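Local coordinates for protein putative kinase (Chloroflexus aurantiacus, PDB 2RHM) that is of unknown function but has the fold of P-loop nucleoside triphosphate hydrolases and is thought to be a kinase, at residues D37-D51 against Q128-S140. Residues are numbered along the deposited sequence; the frame is centred on the assembly and turned at random.
Sequences DAFKEVMFDGLGWSD and QGARHPGHCDDRS. With BEZ (benzoic acid), chain G.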
ATOM      1  N   ASP B  37       2.844  11.092  -1.921  1.00 25.55           N
ATOM      2  CA  ASP B  37       3.279  11.893  -0.786  1.00 25.17           C
ATOM      3  C   ASP B  37       2.878  11.273   0.555  1.00 24.29           C
ATOM      4  O   ASP B  37       3.665  11.332   1.516  1.00 24.98           O
ATOM      5  CB  ASP B  37       2.812  13.341  -0.922  1.00 27.49           C
ATOM      6  CG  ASP B  37       3.713  14.176  -1.845  1.00 31.00           C
ATOM      7  OD1 ASP B  37       4.784  13.719  -2.299  1.00 29.69           O
ATOM      8  OD2 ASP B  37       3.349  15.334  -2.095  1.00 39.78           O
ATOM      9  N   ALA B  38       1.711  10.641   0.621  1.00 25.22           N
ATOM     10  CA  ALA B  38       1.310   9.949   1.864  1.00 26.31           C
ATOM     11  C   ALA B  38       2.285   8.802   2.186  1.00 23.86           C
ATOM     12  O   ALA B  38       2.680   8.618   3.336  1.00 24.90           O
ATOM     13  CB  ALA B  38      -0.131   9.440   1.774  1.00 27.49           C
ATOM     14  N   PHE B  39       2.687   8.058   1.163  1.00 24.90           N
ATOM     15  CA  PHE B  39       3.644   6.967   1.309  1.00 25.40           C
ATOM     16  C   PHE B  39       5.016   7.516   1.759  1.00 25.82           C
ATOM     17  O   PHE B  39       5.682   6.933   2.624  1.00 25.65           O
ATOM     18  CB  PHE B  39       3.779   6.199  -0.022  1.00 25.17           C
ATOM     19  CG  PHE B  39       2.699   5.166  -0.269  1.00 24.21           C
ATOM     20  CD1 PHE B  39       1.382   5.357   0.130  1.00 26.09           C
ATOM     21  CD2 PHE B  39       2.997   4.025  -0.982  1.00 29.34           C
ATOM     22  CE1 PHE B  39       0.418   4.386  -0.123  1.00 28.06           C
ATOM     23  CE2 PHE B  39       2.046   3.054  -1.228  1.00 29.75           C
ATOM     24  CZ  PHE B  39       0.758   3.238  -0.807  1.00 28.66           C
ATOM     25  N   LYS B  40       5.429   8.646   1.173  1.00 24.54           N
ATOM     26  CA  LYS B  40       6.690   9.274   1.528  1.00 21.83           C
ATOM     27  C   LYS B  40       6.684   9.643   3.000  1.00 22.63           C
ATOM     28  O   LYS B  40       7.664   9.394   3.710  1.00 23.86           O
ATOM     29  CB  LYS B  40       6.959  10.519   0.702  1.00 23.38           C
ATOM     30  CG  LYS B  40       7.165  10.286  -0.798  1.00 22.33           C
ATOM     31  CD  LYS B  40       7.596  11.586  -1.537  1.00 22.67           C
ATOM     32  CE  LYS B  40       8.924  12.161  -1.017  1.00 28.09           C
ATOM     33  NZ  LYS B  40       9.310  13.402  -1.788  1.00 27.99           N
ATOM     34  N   GLU B  41       5.573  10.217   3.455  1.00 22.04           N
ATOM     35  CA  GLU B  41       5.445  10.622   4.859  1.00 24.34           C
ATOM     36  C   GLU B  41       5.514   9.448   5.844  1.00 25.11           C
ATOM     37  O   GLU B  41       6.141   9.560   6.900  1.00 23.97           O
ATOM     38  CB  GLU B  41       4.214  11.495   5.052  1.00 26.43           C
ATOM     39  CG  GLU B  41       4.413  12.810   4.308  1.00 31.34           C
ATOM     40  CD  GLU B  41       3.221  13.703   4.286  1.00 38.34           C
ATOM     41  OE1 GLU B  41       2.394  13.632   5.219  1.00 41.63           O
ATOM     42  OE2 GLU B  41       3.149  14.503   3.331  1.00 42.07           O
ATOM     43  N   VAL B  42       4.913   8.318   5.483  1.00 24.24           N
ATOM     44  CA  VAL B  42       5.030   7.115   6.300  1.00 23.71           C
ATOM     45  C   VAL B  42       6.522   6.741   6.379  1.00 24.06           C
ATOM     46  O   VAL B  42       7.035   6.436   7.447  1.00 22.81           O
ATOM     47  CB  VAL B  42       4.208   5.941   5.728  1.00 25.43           C
ATOM     48  CG1 VAL B  42       4.488   4.679   6.494  1.00 27.43           C
ATOM     49  CG2 VAL B  42       2.710   6.264   5.768  1.00 23.65           C
HETATM   50  N   MSE B  43       7.229   6.800   5.252  1.00 23.86           N
HETATM   51  CA  MSE B  43       8.647   6.495   5.264  1.00 26.08           C
HETATM   52  C   MSE B  43       9.499   7.490   6.042  1.00 25.20           C
HETATM   53  O   MSE B  43      10.434   7.078   6.720  1.00 25.24           O
HETATM   54  CB  MSE B  43       9.181   6.296   3.854  1.00 27.27           C
HETATM   55  CG  MSE B  43       8.817   4.928   3.352  1.00 28.46           C
HETATM   56 SE   MSE B  43       9.597   4.535   1.603  0.75 33.82          SE
HETATM   57  CE  MSE B  43       8.606   5.293   0.910  1.00 10.12           C
ATOM     58  N   PHE B  44       9.202   8.782   5.941  1.00 23.31           N
ATOM     59  CA  PHE B  44       9.970   9.775   6.695  1.00 23.46           C
ATOM     60  C   PHE B  44       9.771   9.538   8.194  1.00 23.35           C
ATOM     61  O   PHE B  44      10.705   9.657   8.991  1.00 23.51           O
ATOM     62  CB  PHE B  44       9.519  11.198   6.357  1.00 22.80           C
ATOM     63  CG  PHE B  44       9.880  11.685   4.972  1.00 23.37           C
ATOM     64  CD1 PHE B  44      11.108  11.422   4.393  1.00 24.45           C
ATOM     65  CD2 PHE B  44       8.986  12.486   4.270  1.00 23.85           C
ATOM     66  CE1 PHE B  44      11.419  11.922   3.136  1.00 24.37           C
ATOM     67  CE2 PHE B  44       9.296  12.978   3.018  1.00 22.72           C
ATOM     68  CZ  PHE B  44      10.500  12.702   2.447  1.00 22.46           C
ATOM     69  N   ASP B  45       8.546   9.209   8.586  1.00 23.15           N
ATOM     70  CA  ASP B  45       8.267   8.915  10.005  1.00 24.30           C
ATOM     71  C   ASP B  45       8.977   7.653  10.518  1.00 25.95           C
ATOM     72  O   ASP B  45       9.454   7.623  11.646  1.00 26.59           O
ATOM     73  CB  ASP B  45       6.760   8.845  10.254  1.00 23.55           C
ATOM     74  CG  ASP B  45       6.069  10.204  10.113  1.00 27.73           C
ATOM     75  OD1 ASP B  45       6.737  11.264  10.028  1.00 36.34           O
ATOM     76  OD2 ASP B  45       4.835  10.220  10.085  1.00 32.01           O
ATOM     77  N   GLY B  46       9.071   6.621   9.693  1.00 25.21           N
ATOM     78  CA  GLY B  46       9.724   5.391  10.099  1.00 26.24           C
ATOM     79  C   GLY B  46      11.239   5.373   9.971  1.00 26.99           C
ATOM     80  O   GLY B  46      11.906   4.695  10.749  1.00 30.11           O
ATOM     81  N   LEU B  47      11.785   6.095   8.994  1.00 27.60           N
ATOM     82  CA  LEU B  47      13.232   6.081   8.718  1.00 27.57           C
ATOM     83  C   LEU B  47      13.952   7.403   8.941  1.00 26.94           C
ATOM     84  O   LEU B  47      15.180   7.452   8.909  1.00 28.79           O
ATOM     85  CB  LEU B  47      13.464   5.698   7.270  1.00 27.70           C
ATOM     86  CG  LEU B  47      12.807   4.407   6.796  1.00 29.32           C
ATOM     87  CD1 LEU B  47      12.858   4.380   5.298  1.00 30.55           C
ATOM     88  CD2 LEU B  47      13.457   3.185   7.430  1.00 32.31           C
ATOM     89  N   GLY B  48      13.200   8.472   9.154  1.00 27.46           N
ATOM     90  CA  GLY B  48      13.780   9.795   9.343  1.00 24.68           C
ATOM     91  C   GLY B  48      13.823  10.579   8.051  1.00 26.25           C
ATOM     92  O   GLY B  48      13.545  10.057   6.968  1.00 24.90           O
ATOM     93  N   TRP B  49      14.153  11.856   8.161  1.00 25.78           N
ATOM     94  CA  TRP B  49      14.288  12.713   6.989  1.00 25.14           C
ATOM     95  C   TRP B  49      15.534  13.576   7.163  1.00 22.79           C
ATOM     96  O   TRP B  49      16.130  13.612   8.241  1.00 20.69           O
ATOM     97  CB  TRP B  49      13.040  13.560   6.786  1.00 26.20           C
ATOM     98  CG  TRP B  49      12.698  14.416   7.960  1.00 26.57           C
ATOM     99  CD1 TRP B  49      11.910  14.069   9.018  1.00 30.80           C
ATOM    100  CD2 TRP B  49      13.125  15.769   8.197  1.00 24.67           C
ATOM    101  NE1 TRP B  49      11.818  15.121   9.901  1.00 31.14           N
ATOM    102  CE2 TRP B  49      12.542  16.181   9.416  1.00 27.70           C
ATOM    103  CE3 TRP B  49      13.922  16.678   7.485  1.00 24.34           C
ATOM    104  CZ2 TRP B  49      12.750  17.456   9.955  1.00 32.99           C
ATOM    105  CZ3 TRP B  49      14.126  17.940   8.010  1.00 30.95           C
ATOM    106  CH2 TRP B  49      13.546  18.320   9.242  1.00 32.31           C
ATOM    107  N   SER B  50      15.942  14.260   6.093  1.00 24.03           N
ATOM    108  CA  SER B  50      17.147  15.072   6.138  1.00 25.44           C
ATOM    109  C   SER B  50      17.174  16.151   5.068  1.00 25.98           C
ATOM    110  O   SER B  50      16.871  17.307   5.347  1.00 27.01           O
ATOM    111  CB  SER B  50      18.399  14.185   6.028  1.00 26.94           C
ATOM    112  OG  SER B  50      18.369  13.388   4.848  1.00 25.68           O
ATOM    113  N   ASP B  51      17.521  15.769   3.842  1.00 25.27           N
ATOM    114  CA  ASP B  51      17.743  16.730   2.778  1.00 23.81           C
ATOM    115  C   ASP B  51      16.964  16.361   1.512  1.00 24.40           C
ATOM    116  O   ASP B  51      16.243  15.369   1.483  1.00 23.23           O
ATOM    117  CB  ASP B  51      19.254  16.884   2.519  1.00 26.51           C
ATOM    118  CG  ASP B  51      19.935  15.572   2.133  1.00 26.52           C
ATOM    119  OD1 ASP B  51      19.253  14.632   1.712  1.00 24.35           O
ATOM    120  OD2 ASP B  51      21.173  15.483   2.236  1.00 31.84           O
ATOM    121  N   GLN B 128       2.755  27.353   7.147  1.00 53.53           N
ATOM    122  CA  GLN B 128       1.780  26.861   8.120  1.00 53.58           C
ATOM    123  C   GLN B 128       1.980  25.394   8.532  1.00 53.40           C
ATOM    124  O   GLN B 128       1.185  24.856   9.298  1.00 54.19           O
ATOM    125  CB  GLN B 128       0.356  27.076   7.597  1.00 52.95           C
ATOM    126  CG  GLN B 128       0.013  28.536   7.301  1.00 56.47           C
ATOM    127  CD  GLN B 128       0.227  29.467   8.497  1.00 63.01           C
ATOM    128  OE1 GLN B 128       0.631  30.621   8.330  1.00 64.51           O
ATOM    129  NE2 GLN B 128      -0.035  28.968   9.705  1.00 64.22           N
ATOM    130  N   GLY B 129       3.025  24.745   8.026  1.00 53.15           N
ATOM    131  CA  GLY B 129       3.357  23.383   8.445  1.00 52.46           C
ATOM    132  C   GLY B 129       2.414  22.285   8.000  1.00 51.97           C
ATOM    133  O   GLY B 129       2.496  21.164   8.497  1.00 53.82           O
ATOM    134  N   ALA B 130       1.516  22.592   7.068  1.00 50.32           N
ATOM    135  CA  ALA B 130       0.632  21.582   6.499  1.00 49.21           C
ATOM    136  C   ALA B 130       1.460  20.526   5.755  1.00 47.80           C
ATOM    137  O   ALA B 130       1.069  19.365   5.654  1.00 50.09           O
ATOM    138  CB  ALA B 130      -0.369  22.241   5.553  1.00 49.47           C
ATOM    139  N   ARG B 131       2.606  20.954   5.240  1.00 44.74           N
ATOM    140  CA  ARG B 131       3.524  20.108   4.498  1.00 41.89           C
ATOM    141  C   ARG B 131       4.553  19.444   5.450  1.00 40.35           C
ATOM    142  O   ARG B 131       5.192  20.118   6.263  1.00 39.82           O
ATOM    143  CB  ARG B 131       4.206  21.003   3.461  1.00 42.39           C
ATOM    144  CG  ARG B 131       5.038  20.334   2.415  1.00 39.65           C
ATOM    145  CD  ARG B 131       4.215  19.464   1.507  1.00 36.10           C
ATOM    146  NE  ARG B 131       5.055  18.882   0.480  1.00 36.73           N
ATOM    147  CZ  ARG B 131       4.654  17.930  -0.351  1.00 37.22           C
ATOM    148  NH1 ARG B 131       3.428  17.428  -0.254  1.00 42.91           N
ATOM    149  NH2 ARG B 131       5.498  17.470  -1.260  1.00 36.54           N
ATOM    150  N   HIS B 132       4.695  18.120   5.362  1.00 36.59           N
ATOM    151  CA  HIS B 132       5.664  17.383   6.169  1.00 33.50           C
ATOM    152  C   HIS B 132       7.049  17.961   5.852  1.00 30.12           C
ATOM    153  O   HIS B 132       7.375  18.156   4.677  1.00 30.23           O
ATOM    154  CB  HIS B 132       5.640  15.889   5.816  1.00 31.84           C
ATOM    155  CG  HIS B 132       6.371  15.019   6.788  1.00 29.90           C
ATOM    156  ND1 HIS B 132       7.739  15.072   6.958  1.00 28.12           N
ATOM    157  CD2 HIS B 132       5.927  14.059   7.635  1.00 30.32           C
ATOM    158  CE1 HIS B 132       8.104  14.201   7.878  1.00 28.54           C
ATOM    159  NE2 HIS B 132       7.022  13.571   8.306  1.00 27.84           N
ATOM    160  N   PRO B 133       7.860  18.246   6.886  1.00 30.50           N
ATOM    161  CA  PRO B 133       9.160  18.871   6.633  1.00 28.76           C
ATOM    162  C   PRO B 133      10.162  18.008   5.857  1.00 26.83           C
ATOM    163  O   PRO B 133      11.076  18.546   5.243  1.00 27.91           O
ATOM    164  CB  PRO B 133       9.697  19.128   8.045  1.00 29.49           C
ATOM    165  CG  PRO B 133       9.019  18.103   8.899  1.00 32.88           C
ATOM    166  CD  PRO B 133       7.644  18.013   8.326  1.00 30.45           C
ATOM    167  N   GLY B 134       9.992  16.688   5.876  1.00 25.15           N
ATOM    168  CA  GLY B 134      10.938  15.785   5.218  1.00 24.68           C
ATOM    169  C   GLY B 134      10.979  15.907   3.705  1.00 24.74           C
ATOM    170  O   GLY B 134      11.956  15.496   3.072  1.00 25.20           O
ATOM    171  N   HIS B 135       9.930  16.485   3.130  1.00 24.16           N
ATOM    172  CA  HIS B 135       9.820  16.641   1.678  1.00 26.42           C
ATOM    173  C   HIS B 135      10.908  17.559   1.154  1.00 28.68           C
ATOM    174  O   HIS B 135      11.345  17.417   0.000  1.00 28.40           O
ATOM    175  CB  HIS B 135       8.454  17.191   1.275  1.00 26.52           C
ATOM    176  CG  HIS B 135       7.325  16.233   1.468  1.00 24.29           C
ATOM    177  ND1 HIS B 135       7.193  15.070   0.734  1.00 25.43           N
ATOM    178  CD2 HIS B 135       6.252  16.287   2.286  1.00 24.85           C
ATOM    179  CE1 HIS B 135       6.083  14.453   1.098  1.00 29.72           C
ATOM    180  NE2 HIS B 135       5.490  15.173   2.032  1.00 29.88           N
ATOM    181  N   CYS B 136      11.355  18.489   2.002  1.00 28.57           N
ATOM    182  CA  CYS B 136      12.417  19.411   1.643  1.00 30.82           C
ATOM    183  C   CYS B 136      12.102  20.027   0.297  1.00 34.89           C
ATOM    184  O   CYS B 136      12.917  19.984  -0.627  1.00 36.36           O
ATOM    185  CB  CYS B 136      13.758  18.688   1.593  1.00 29.16           C
ATOM    186  SG  CYS B 136      14.391  18.201   3.180  1.00 32.38           S
ATOM    187  N   ASP B 137      10.901  20.588   0.197  1.00 37.53           N
ATOM    188  CA  ASP B 137      10.424  21.176  -1.036  1.00 40.92           C
ATOM    189  C   ASP B 137      11.251  22.363  -1.455  1.00 42.83           C
ATOM    190  O   ASP B 137      11.454  23.291  -0.673  1.00 43.77           O
ATOM    191  CB  ASP B 137       8.990  21.639  -0.866  1.00 41.65           C
ATOM    192  CG  ASP B 137       8.050  20.499  -0.667  1.00 41.65           C
ATOM    193  OD1 ASP B 137       8.000  19.624  -1.556  1.00 47.46           O
ATOM    194  OD2 ASP B 137       7.360  20.497   0.370  1.00 48.34           O
ATOM    195  N   ASP B 138      11.734  22.308  -2.691  1.00 45.62           N
ATOM    196  CA  ASP B 138      12.489  23.388  -3.277  1.00 46.46           C
ATOM    197  C   ASP B 138      11.598  24.628  -3.223  1.00 46.47           C
ATOM    198  O   ASP B 138      10.545  24.671  -3.873  1.00 45.84           O
ATOM    199  CB  ASP B 138      12.864  23.022  -4.713  1.00 47.72           C
ATOM    200  N   ARG B 139      12.004  25.602  -2.405  1.00 45.10           N
ATOM    201  CA  ARG B 139      11.219  26.817  -2.157  1.00 44.91           C
ATOM    202  C   ARG B 139      12.029  28.099  -2.329  1.00 44.02           C
ATOM    203  O   ARG B 139      11.635  29.152  -1.826  1.00 44.80           O
ATOM    204  CB  ARG B 139      10.663  26.787  -0.735  1.00 44.81           C
ATOM    205  N   SER B 140      13.154  28.010  -3.038  1.00 43.13           N
ATOM    206  CA  SER B 140      14.015  29.160  -3.270  1.00 42.59           C
ATOM    207  C   SER B 140      13.374  30.067  -4.320  1.00 40.81           C
ATOM    208  O   SER B 140      12.412  29.666  -4.980  1.00 39.60           O
ATOM    209  CB  SER B 140      15.394  28.694  -3.751  1.00 43.26           C
ATOM    210  OG  SER B 140      15.334  28.187  -5.079  1.00 45.33           O
TER
HETATM  211  C   BEZ G 194       1.882  20.022  -2.062  1.00 44.00           C
HETATM  212  O1  BEZ G 194       0.867  20.287  -1.374  1.00 45.67           O
HETATM  213  O2  BEZ G 194       1.871  19.041  -2.853  1.00 43.66           O
HETATM  214  C1  BEZ G 194       3.101  20.881  -1.935  1.00 41.46           C
HETATM  215  C2  BEZ G 194       3.091  21.965  -1.060  1.00 39.34           C
HETATM  216  C3  BEZ G 194       4.225  22.754  -0.943  1.00 41.76           C
HETATM  217  C4  BEZ G 194       5.359  22.463  -1.699  1.00 43.63           C
HETATM  218  C5  BEZ G 194       5.355  21.380  -2.580  1.00 43.26           C
HETATM  219  C6  BEZ G 194       4.228  20.580  -2.694  1.00 40.40           C
HETATM  220  O   HOH W   1       2.709  16.902   3.653  1.00 39.38           O
HETATM  221  O   HOH W   2      14.385  14.411   3.606  1.00 22.56           O
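The His-135 ring lies between two groups: Phe-44 presents its edge to one face (centroids 5.4 Å apart, planes at 85°, hence T-shaped), and Arg-131 NH2 sits over the other, nearer the edge of the ring than its centre. At the ring's edge NE2 donates to Glu-41 OE2 over 2.8 Å, nearly straight at 177°, arriving on the anti side of the carboxylate. Phe-44 and Glu-41 stand on helix 36-47 of a P-loop NTPase fold, against which the loop between helices 115-127 and 141-149 packs; its place there is consistent with the lid of P-loop kinases.

The Arg-131 guanidinium has the benzoic acid over one face and His-135 CD2 over the other. Asp-37 OD2 lies in its plane and accepts from NH1 at 2.8 Å and NH2 at 3.1 Å, both from the same face of the carboxylate, while NE donates to Asp-137 OD2. The Arg-131 chain leaves with CG opposite the backbone N (chi1 -170°) and bends at chi2, which brings the guanidinium to Asp-37. With an alanine in its place, the carboxylates of Asp-37 and Asp-137 would probably lose their shared cation and the benzoic acid its flat neighbour.

Two turns along the helix, Phe-44 CD2 lies over one face of the His-132 ring; at that ring's edge, NE2 donates to Asp-45 OD1 at 2.9 Å and ND1 accepts from Gly-134 N, so both nitrogens are engaged and its rotation is fixed. Gly-134 CA lies over the Phe-44 ring, 4.0 Å from its centroid, and Pro-133 CB over the six-membered ring of Trp-49, 4.2 Å from its centroid, both CH-pi contacts. One water accepts from Ser-50 N and donates to Asp-51 O and Gly-134 O.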